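Local coordinates for stage II sporulation protein E (SpoIIE) (Moorella thermoacetica, PDB 3ZT9) that is a manganese-binding PP2C-family protein of a stressosome system and probably acts as a serine/threonine phosphatase that controls secondary messenger signalling, at residues 81-89 against 98-106; 141-152 against 182-193. One frame throughout, in Å; residues are numbered along the deposited sequence. Where two conformers were deposited one is given.

Contact 1 of 2, residues 81-89 against 98-106; sequences GAVAALCRV and AAIVGNIHV
The first torsion of Ile-104 (chi1 -59°) sets its two branches on strand 82-89: CG1, beside the backbone N, runs over Ala-84 CA, while CG2, trans to that N, presses on Ala-85. CG2 and Ala-85 CB are only 3.4 Å apart, and chi2 of -65° turns CD1 to Val-83 CG2, 3.8 Å away. With an alanine in place of Ile-104 the tight contact on Ala-85 and the CD1 contact on Val-83 are gone, which would probably open a gap between the two sheets of the PP2C-type sandwich. On the face that carries Ala-85, Cys-87 SG sits 3.8 Å from Ala-98 CB and also touches Val-106 CG1. Strands 82-90 and 95-101 form an antiparallel hairpin, its two hydrogen-bonded pairs being Ala-84 with Val-101 and Leu-86 with Ala-99. On the other face Leu-86 and Val-101 pack against helix 65-76. Gly-102 CA lies against Val-83 CG1 at 3.6 Å, where a CB would clash. Asn-103 OD1 touches Val-83 CG2, and its ND2 donates to the metal ligand Asp-150. Apart from that amide, apolar side chains and the Cys-87 thiol meet, and every hydrogen bond between the segments is backbone to backbone, consistent with burial between the second sheet and helix 65-76.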
loop_
_atom_site.group_PDB
_atom_site.type_symbol
_atom_site.label_atom_id
_atom_site.label_comp_id
_atom_site.label_asym_id
_atom_site.label_seq_id
_atom_site.Cartn_x
_atom_site.Cartn_y
_atom_site.Cartn_z
ATOM N N GLY A 81 3.964 -4.784 15.584
ATOM C CA GLY A 81 4.738 -4.072 14.563
ATOM C C GLY A 81 4.110 -4.293 13.202
ATOM O O GLY A 81 3.268 -5.151 13.035
ATOM N N ALA A 82 4.536 -3.534 12.201
ATOM C CA ALA A 82 3.995 -3.715 10.871
ATOM C C ALA A 82 4.980 -3.196 9.836
ATOM O O ALA A 82 5.870 -2.411 10.151
ATOM C CB ALA A 82 2.683 -2.925 10.762
ATOM N N VAL A 83 4.810 -3.640 8.595
ATOM C CA VAL A 83 5.510 -3.050 7.460
ATOM C C VAL A 83 4.427 -2.280 6.699
ATOM O O VAL A 83 3.261 -2.611 6.816
ATOM C CB VAL A 83 6.189 -4.133 6.588
ATOM C CG1 VAL A 83 7.205 -4.886 7.436
ATOM C CG2 VAL A 83 5.164 -5.124 5.944
ATOM N N ALA A 84 4.786 -1.252 5.946
ATOM C CA ALA A 84 3.754 -0.412 5.292
ATOM C C ALA A 84 4.327 0.361 4.117
ATOM O O ALA A 84 5.514 0.670 4.077
ATOM C CB ALA A 84 3.188 0.592 6.314
ATOM N N ALA A 85 3.466 0.659 3.163
ATOM C CA ALA A 85 3.828 1.470 2.005
ATOM C C ALA A 85 2.819 2.595 1.943
ATOM O O ALA A 85 1.655 2.379 2.259
ATOM C CB ALA A 85 3.716 0.630 0.753
ATOM N N LEU A 86 3.244 3.767 1.476
ATOM C CA LEU A 86 2.329 4.847 1.206
ATOM C C LEU A 86 2.763 5.515 -0.095
ATOM O O LEU A 86 3.968 5.758 -0.325
ATOM C CB LEU A 86 2.414 5.858 2.344
ATOM C CG LEU A 86 1.663 7.167 2.128
ATOM C CD1 LEU A 86 0.212 6.877 2.048
ATOM C CD2 LEU A 86 1.963 8.106 3.317
ATOM N N CYS A 87 1.781 5.785 -0.935
ATOM C CA CYS A 87 1.977 6.564 -2.168
ATOM C C CYS A 87 1.154 7.816 -2.029
ATOM O O CYS A 87 -0.018 7.757 -1.658
ATOM C CB CYS A 87 1.438 5.836 -3.407
ATOM S SG CYS A 87 2.346 4.400 -3.950
ATOM N N ARG A 88 1.738 8.949 -2.363
ATOM C CA ARG A 88 1.008 10.212 -2.280
ATOM C C ARG A 88 0.965 10.720 -3.710
ATOM O O ARG A 88 2.003 10.965 -4.296
ATOM C CB ARG A 88 1.734 11.218 -1.375
ATOM C CG ARG A 88 1.098 12.639 -1.337
ATOM C CD ARG A 88 1.956 13.571 -0.404
ATOM N NE ARG A 88 1.333 14.868 -0.116
ATOM C CZ ARG A 88 1.332 15.895 -0.953
ATOM N NH1 ARG A 88 1.903 15.786 -2.149
ATOM N NH2 ARG A 88 0.753 17.033 -0.604
ATOM N N VAL A 89 -0.225 10.808 -4.276
ATOM C CA VAL A 89 -0.371 11.191 -5.690
ATOM C C VAL A 89 -1.022 12.547 -5.806
ATOM O O VAL A 89 -2.209 12.710 -5.515
ATOM C CB VAL A 89 -1.249 10.168 -6.418
ATOM C CG1 VAL A 89 -1.214 10.421 -7.919
ATOM C CG2 VAL A 89 -0.759 8.750 -6.051
ATOM N N ALA A 98 6.584 8.092 -3.078
ATOM C CA ALA A 98 6.164 6.869 -2.410
ATOM C C ALA A 98 7.282 6.424 -1.483
ATOM O O ALA A 98 8.452 6.672 -1.768
ATOM C CB ALA A 98 5.900 5.780 -3.416
ATOM N N ALA A 99 6.941 5.726 -0.398
ATOM C CA ALA A 99 8.012 5.073 0.398
ATOM C C ALA A 99 7.481 3.785 1.007
ATOM O O ALA A 99 6.260 3.618 1.128
ATOM C CB ALA A 99 8.492 6.016 1.491
ATOM N N ILE A 100 8.395 2.895 1.385
ATOM C CA ILE A 100 8.002 1.591 1.911
ATOM C C ILE A 100 8.952 1.231 3.022
ATOM O O ILE A 100 10.160 1.306 2.821
ATOM C CB ILE A 100 8.137 0.454 0.838
ATOM C CG1 ILE A 100 7.366 0.827 -0.437
ATOM C CG2 ILE A 100 7.604 -0.887 1.409
ATOM C CD1 ILE A 100 7.763 -0.035 -1.613
ATOM N N VAL A 101 8.417 0.848 4.179
ATOM C CA VAL A 101 9.255 0.254 5.220
ATOM C C VAL A 101 8.837 -1.211 5.288
ATOM O O VAL A 101 7.685 -1.531 5.577
ATOM C CB VAL A 101 9.113 0.963 6.594
ATOM C CG1 VAL A 101 9.922 0.226 7.652
ATOM C CG2 VAL A 101 9.604 2.393 6.480
ATOM N N GLY A 102 9.775 -2.106 4.995
ATOM C CA GLY A 102 9.470 -3.516 5.020
ATOM C C GLY A 102 9.181 -4.021 3.616
ATOM O O GLY A 102 9.761 -3.525 2.664
ATOM N N ASN A 103 8.324 -5.023 3.478
ATOM C CA ASN A 103 8.221 -5.696 2.176
ATOM C C ASN A 103 6.851 -5.581 1.503
ATOM O O ASN A 103 6.417 -6.475 0.829
ATOM C CB ASN A 103 8.605 -7.157 2.283
ATOM C CG ASN A 103 7.594 -7.958 3.067
ATOM O OD1 ASN A 103 6.780 -7.388 3.800
ATOM N ND2 ASN A 103 7.634 -9.281 2.918
ATOM N N ILE A 104 6.186 -4.460 1.664
ATOM C CA ILE A 104 5.020 -4.215 0.847
ATOM C C ILE A 104 5.528 -3.920 -0.607
ATOM O O ILE A 104 6.614 -3.363 -0.791
ATOM C CB ILE A 104 4.244 -2.991 1.373
ATOM C CG1 ILE A 104 3.795 -3.207 2.828
ATOM C CG2 ILE A 104 3.059 -2.676 0.450
ATOM C CD1 ILE A 104 2.778 -4.341 3.058
ATOM N N HIS A 105 4.774 -4.307 -1.615
ATOM C CA HIS A 105 5.212 -4.084 -2.995
ATOM C C HIS A 105 4.412 -2.993 -3.662
ATOM O O HIS A 105 3.176 -2.980 -3.575
ATOM C CB HIS A 105 5.066 -5.408 -3.733
ATOM C CG HIS A 105 5.878 -6.494 -3.113
ATOM N ND1 HIS A 105 7.256 -6.440 -3.051
ATOM C CD2 HIS A 105 5.516 -7.639 -2.491
ATOM C CE1 HIS A 105 7.704 -7.511 -2.422
ATOM N NE2 HIS A 105 6.669 -8.255 -2.070
ATOM N N VAL A 106 5.116 -2.082 -4.338
ATOM C CA VAL A 106 4.446 -1.026 -5.106
ATOM C C VAL A 106 4.913 -1.082 -6.523
ATOM O O VAL A 106 6.098 -1.261 -6.758
ATOM C CB VAL A 106 4.834 0.343 -4.541
ATOM C CG1 VAL A 106 4.232 1.491 -5.411
ATOM C CG2 VAL A 106 4.334 0.459 -3.074
#

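Contact 2 of 2, residues 141-152 against 182-193; sequences EGDLFLIHSDGI and RRDDDVAVIVAR. With MN (manganese (II) ion), chain D; MN (manganese (II) ion), chain C.
Asp-150 and Asp-185 meet at about a right angle over one manganese ion, their carboxylate planes turned 58° apart. Each gives the metal a single oxygen, Asp-150 OD1 at 2.1 Å and Asp-185 OD2 at 2.2 Å; Asp-38 and three waters complete the shell. The two oxygens stand 3.0 Å apart, a closeness the cation probably makes tolerable. Asp-185 CG lies trans to its backbone N (chi1 -165°), which carries the carboxylate across to the metal. Behind the site Gly-151 passes so close to Asp-186 O and Val-187 that a CB would clash, and its carbonyl takes a nearly straight bond from Arg-182 N. Arg-182 grips Asp-184 side-on through NE and NH2. Strands 144-148 and 187-192 are antiparallel neighbours in one sheet of the PP2C-type beta-sandwich, and the aspartates sit in the loops at one end of the pair. On the face turned to helix 169-180, Ile-152 crosses Val-189 at about a right angle, its CD1 pressed to 3.3 Å from Val-189 CG2, while Leu-146 CD1 obliquely meets Val-189 CG1 at 3.7 Å. The opposite face, with Ile-147 and Ile-190, packs on strand 31-39 of the other sheet. At the far end Glu-141 OE2 lies 2.1 Å and the C-terminal Arg-193 OXT 2.3 Å from a separate manganese ion, and Arg-91 pairs with the other oxygen of Glu-141.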
loop_
_atom_site.group_PDB
_atom_site.type_symbol
_atom_site.label_atom_id
_atom_site.label_comp_id
_atom_site.label_asym_id
_atom_site.label_seq_id
_atom_site.Cartn_x
_atom_site.Cartn_y
_atom_site.Cartn_z
ATOM N N GLU A 141 -2.572 11.676 -15.913
ATOM C CA GLU A 141 -3.754 10.835 -16.020
ATOM C C GLU A 141 -3.511 9.622 -16.933
ATOM O O GLU A 141 -2.935 9.745 -18.019
ATOM C CB GLU A 141 -4.910 11.693 -16.557
ATOM C CG GLU A 141 -6.101 10.867 -16.998
ATOM C CD GLU A 141 -6.634 9.990 -15.898
ATOM O OE1 GLU A 141 -7.024 10.569 -14.868
ATOM O OE2 GLU A 141 -6.649 8.730 -16.059
ATOM N N GLY A 142 -3.955 8.467 -16.453
ATOM C CA GLY A 142 -3.767 7.187 -17.108
ATOM C C GLY A 142 -2.697 6.324 -16.453
ATOM O O GLY A 142 -2.642 5.107 -16.679
ATOM N N ASP A 143 -1.824 6.945 -15.661
ATOM C CA ASP A 143 -0.823 6.172 -14.921
ATOM C C ASP A 143 -1.537 5.295 -13.889
ATOM O O ASP A 143 -2.542 5.712 -13.321
ATOM C CB ASP A 143 0.128 7.114 -14.205
ATOM C CG ASP A 143 1.015 7.911 -15.177
ATOM O OD1 ASP A 143 1.004 7.651 -16.393
ATOM O OD2 ASP A 143 1.729 8.811 -14.708
ATOM N N LEU A 144 -0.993 4.113 -13.634
ATOM C CA LEU A 144 -1.672 3.103 -12.824
ATOM C C LEU A 144 -0.810 2.841 -11.613
ATOM O O LEU A 144 0.423 2.859 -11.713
ATOM C CB LEU A 144 -1.834 1.837 -13.632
ATOM C CG LEU A 144 -2.285 2.047 -15.083
ATOM C CD1 LEU A 144 -1.924 0.901 -15.997
ATOM C CD2 LEU A 144 -3.750 2.226 -15.039
ATOM N N PHE A 145 -1.443 2.603 -10.456
ATOM C CA PHE A 145 -0.674 2.278 -9.257
ATOM C C PHE A 145 -1.166 0.929 -8.750
ATOM O O PHE A 145 -2.369 0.692 -8.667
ATOM C CB PHE A 145 -0.926 3.334 -8.171
ATOM C CG PHE A 145 -0.382 4.716 -8.501
ATOM C CD1 PHE A 145 -1.008 5.541 -9.431
ATOM C CD2 PHE A 145 0.759 5.178 -7.888
ATOM C CE1 PHE A 145 -0.475 6.800 -9.742
ATOM C CE2 PHE A 145 1.304 6.408 -8.202
ATOM C CZ PHE A 145 0.668 7.233 -9.126
ATOM N N LEU A 146 -0.248 0.038 -8.409
ATOM C CA LEU A 146 -0.608 -1.232 -7.815
ATOM C C LEU A 146 0.171 -1.314 -6.482
ATOM O O LEU A 146 1.378 -1.018 -6.458
ATOM C CB LEU A 146 -0.130 -2.392 -8.716
ATOM C CG LEU A 146 -0.143 -3.772 -8.040
ATOM C CD1 LEU A 146 -1.561 -4.331 -7.781
ATOM C CD2 LEU A 146 0.653 -4.702 -8.927
ATOM N N ILE A 147 -0.497 -1.679 -5.386
ATOM C CA ILE A 147 0.188 -1.856 -4.117
ATOM C C ILE A 147 -0.316 -3.189 -3.559
ATOM O O ILE A 147 -1.513 -3.437 -3.558
ATOM C CB ILE A 147 -0.117 -0.703 -3.050
ATOM C CG1 ILE A 147 0.167 0.702 -3.660
ATOM C CG2 ILE A 147 0.722 -0.954 -1.727
ATOM C CD1 ILE A 147 -0.156 1.918 -2.759
ATOM N N HIS A 148 0.574 -4.042 -3.084
ATOM C CA HIS A 148 0.087 -5.245 -2.419
ATOM C C HIS A 148 1.007 -5.741 -1.317
ATOM O O HIS A 148 2.212 -5.558 -1.358
ATOM C CB HIS A 148 -0.197 -6.370 -3.467
ATOM C CG HIS A 148 0.992 -6.811 -4.257
ATOM N ND1 HIS A 148 1.907 -7.730 -3.778
ATOM C CD2 HIS A 148 1.416 -6.471 -5.502
ATOM C CE1 HIS A 148 2.840 -7.935 -4.697
ATOM N NE2 HIS A 148 2.574 -7.173 -5.742
ATOM N N SER A 149 0.418 -6.376 -0.304
ATOM C CA SER A 149 1.253 -7.037 0.712
ATOM C C SER A 149 1.900 -8.278 0.138
ATOM O O SER A 149 1.611 -8.683 -0.999
ATOM C CB SER A 149 0.386 -7.468 1.893
ATOM O OG SER A 149 -0.537 -8.474 1.515
ATOM N N ASP A 150 2.794 -8.892 0.920
ATOM C CA ASP A 150 3.509 -10.081 0.455
ATOM C C ASP A 150 2.602 -11.317 0.444
ATOM O O ASP A 150 3.068 -12.426 0.182
ATOM C CB ASP A 150 4.755 -10.303 1.313
ATOM C CG ASP A 150 4.433 -10.615 2.767
ATOM O OD1 ASP A 150 3.243 -10.731 3.137
ATOM O OD2 ASP A 150 5.387 -10.756 3.530
ATOM N N GLY A 151 1.323 -11.133 0.756
ATOM C CA GLY A 151 0.300 -12.126 0.418
ATOM C C GLY A 151 0.245 -12.415 -1.081
ATOM O O GLY A 151 -0.254 -13.468 -1.505
ATOM N N ILE A 152 0.736 -11.477 -1.889
ATOM C CA ILE A 152 0.953 -11.723 -3.334
ATOM C C ILE A 152 2.447 -11.579 -3.645
ATOM O O ILE A 152 3.078 -10.617 -3.255
ATOM C CB ILE A 152 0.136 -10.757 -4.215
ATOM C CG1 ILE A 152 -1.364 -11.003 -4.017
ATOM C CG2 ILE A 152 0.494 -10.896 -5.718
ATOM C CD1 ILE A 152 -2.239 -9.948 -4.616
ATOM N N ARG A 182 -1.916 -15.723 -1.777
ATOM C CA ARG A 182 -1.666 -16.980 -1.061
ATOM C C ARG A 182 -2.768 -17.229 -0.057
ATOM O O ARG A 182 -3.261 -16.294 0.552
ATOM C CB ARG A 182 -0.342 -16.907 -0.290
ATOM C CG ARG A 182 0.851 -16.625 -1.157
ATOM C CD ARG A 182 2.073 -16.482 -0.288
ATOM N NE ARG A 182 2.342 -17.734 0.408
ATOM C CZ ARG A 182 3.555 -18.167 0.723
ATOM N NH1 ARG A 182 4.625 -17.442 0.418
ATOM N NH2 ARG A 182 3.700 -19.326 1.346
ATOM N N ARG A 183 -3.141 -18.476 0.180
ATOM C CA ARG A 183 -4.183 -18.674 1.175
ATOM C C ARG A 183 -3.559 -18.833 2.581
ATOM O O ARG A 183 -4.244 -18.661 3.602
ATOM C CB ARG A 183 -5.135 -19.804 0.736
ATOM C CG ARG A 183 -6.372 -19.982 1.609
ATOM C CD ARG A 183 -7.540 -19.031 1.290
ATOM N NE ARG A 183 -8.021 -19.135 -0.086
ATOM C CZ ARG A 183 -8.456 -20.258 -0.656
ATOM N NH1 ARG A 183 -8.486 -21.401 0.018
ATOM N NH2 ARG A 183 -8.872 -20.236 -1.914
ATOM N N ASP A 184 -2.235 -19.027 2.648
ATOM C CA ASP A 184 -1.572 -19.149 3.941
ATOM C C ASP A 184 -1.080 -17.810 4.527
ATOM O O ASP A 184 -0.395 -17.774 5.550
ATOM C CB ASP A 184 -0.436 -20.205 3.882
ATOM C CG ASP A 184 0.753 -19.762 3.041
ATOM O OD1 ASP A 184 0.674 -18.741 2.356
ATOM O OD2 ASP A 184 1.791 -20.451 3.050
ATOM N N ASP A 185 -1.487 -16.700 3.935
ATOM C CA ASP A 185 -1.156 -15.413 4.516
ATOM C C ASP A 185 -2.316 -14.504 4.221
ATOM O O ASP A 185 -3.130 -14.802 3.331
ATOM C CB ASP A 185 0.153 -14.830 3.924
ATOM C CG ASP A 185 0.712 -13.679 4.775
ATOM O OD1 ASP A 185 0.273 -13.543 5.947
ATOM O OD2 ASP A 185 1.573 -12.905 4.305
ATOM N N ASP A 186 -2.398 -13.413 4.963
ATOM C CA ASP A 186 -3.327 -12.328 4.637
ATOM C C ASP A 186 -2.977 -11.714 3.299
ATOM O O ASP A 186 -1.811 -11.696 2.923
ATOM C CB ASP A 186 -3.225 -11.258 5.702
ATOM C CG ASP A 186 -3.553 -11.801 7.085
ATOM O OD1 ASP A 186 -4.672 -12.257 7.270
ATOM O OD2 ASP A 186 -2.701 -11.760 7.960
ATOM N N VAL A 187 -3.973 -11.184 2.597
ATOM C CA VAL A 187 -3.746 -10.575 1.277
ATOM C C VAL A 187 -4.354 -9.183 1.288
ATOM O O VAL A 187 -5.450 -8.979 1.822
ATOM C CB VAL A 187 -4.356 -11.437 0.158
ATOM C CG1 VAL A 187 -4.394 -10.682 -1.179
ATOM C CG2 VAL A 187 -3.582 -12.790 0.030
ATOM N N ALA A 188 -3.665 -8.209 0.693
ATOM C CA ALA A 188 -4.228 -6.885 0.547
ATOM C C ALA A 188 -3.738 -6.316 -0.781
ATOM O O ALA A 188 -2.559 -6.426 -1.102
ATOM C CB ALA A 188 -3.767 -5.967 1.693
ATOM N N VAL A 189 -4.627 -5.684 -1.533
ATOM C CA VAL A 189 -4.260 -5.136 -2.831
ATOM C C VAL A 189 -5.019 -3.862 -3.068
ATOM O O VAL A 189 -6.227 -3.839 -2.827
ATOM C CB VAL A 189 -4.701 -6.065 -3.995
ATOM C CG1 VAL A 189 -4.062 -5.556 -5.327
ATOM C CG2 VAL A 189 -4.325 -7.503 -3.723
ATOM N N ILE A 190 -4.336 -2.843 -3.614
ATOM C CA ILE A 190 -5.002 -1.625 -4.105
ATOM C C ILE A 190 -4.602 -1.408 -5.564
ATOM O O ILE A 190 -3.442 -1.597 -5.908
ATOM C CB ILE A 190 -4.529 -0.379 -3.313
ATOM C CG1 ILE A 190 -4.988 -0.509 -1.854
ATOM C CG2 ILE A 190 -5.109 0.879 -3.911
ATOM C CD1 ILE A 190 -4.460 0.669 -0.970
ATOM N N VAL A 191 -5.549 -1.057 -6.435
ATOM C CA VAL A 191 -5.202 -0.574 -7.774
ATOM C C VAL A 191 -5.888 0.778 -7.925
ATOM O O VAL A 191 -7.042 0.880 -7.564
ATOM C CB VAL A 191 -5.738 -1.525 -8.852
ATOM C CG1 VAL A 191 -5.662 -0.860 -10.235
ATOM C CG2 VAL A 191 -4.948 -2.891 -8.818
ATOM N N ALA A 192 -5.168 1.775 -8.434
ATOM C CA ALA A 192 -5.702 3.123 -8.698
ATOM C C ALA A 192 -5.353 3.493 -10.134
ATOM O O ALA A 192 -4.216 3.309 -10.559
ATOM C CB ALA A 192 -5.092 4.136 -7.748
ATOM N N ARG A 193 -6.309 4.013 -10.898
ATOM C CA ARG A 193 -5.986 4.399 -12.264
ATOM C C ARG A 193 -6.935 5.433 -12.785
ATOM O O ARG A 193 -8.044 5.554 -12.267
ATOM C CB ARG A 193 -6.056 3.176 -13.148
ATOM C CG ARG A 193 -7.424 2.527 -13.117
ATOM C CD ARG A 193 -7.394 1.132 -13.751
ATOM N NE ARG A 193 -8.755 0.640 -13.814
ATOM C CZ ARG A 193 -9.116 -0.484 -14.418
ATOM N NH1 ARG A 193 -8.214 -1.267 -14.984
ATOM N NH2 ARG A 193 -10.388 -0.797 -14.439
ATOM O OXT ARG A 193 -6.596 6.115 -13.745
HETATM MN MN MN D . -7.887 7.214 -15.344
HETATM MN MN MN C . 2.205 -10.915 4.973
HETATM O O HOH W 1 -4.350 7.695 -13.661
HETATM O O HOH W 2 3.228 -14.129 2.410
HETATM O O HOH W 3 4.115 -11.478 5.995
HETATM O O HOH W 4 1.658 -11.630 7.016
HETATM O O HOH W 5 0.141 -10.405 4.422
HETATM O O HOH W 6 -7.551 5.806 -16.962
HETATM O O HOH W 7 -9.365 8.005 -16.820
#

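Contact 1 closes before contact 2 opens along the chain, and their centres lie 11 Å apart. Strands 82-90 and 95-101 of contact 1 belong to one five-stranded antiparallel sheet; strands 144-148 and 187-192 of contact 2 belong to the other. Residues 102-104 carry the chain from one sheet to the other, where strand 105-110 runs beside strand 144-148. There His-105 O accepts a probable hydrogen bond from His-148 N, and Ile-104 CG2 packs on Ile-147 CG2 in the interior of the sandwich. Through Asn-103, the loop that follows the hairpin of contact 1 supplies a second-shell partner to the manganese site that contact 2 builds with Asp-38.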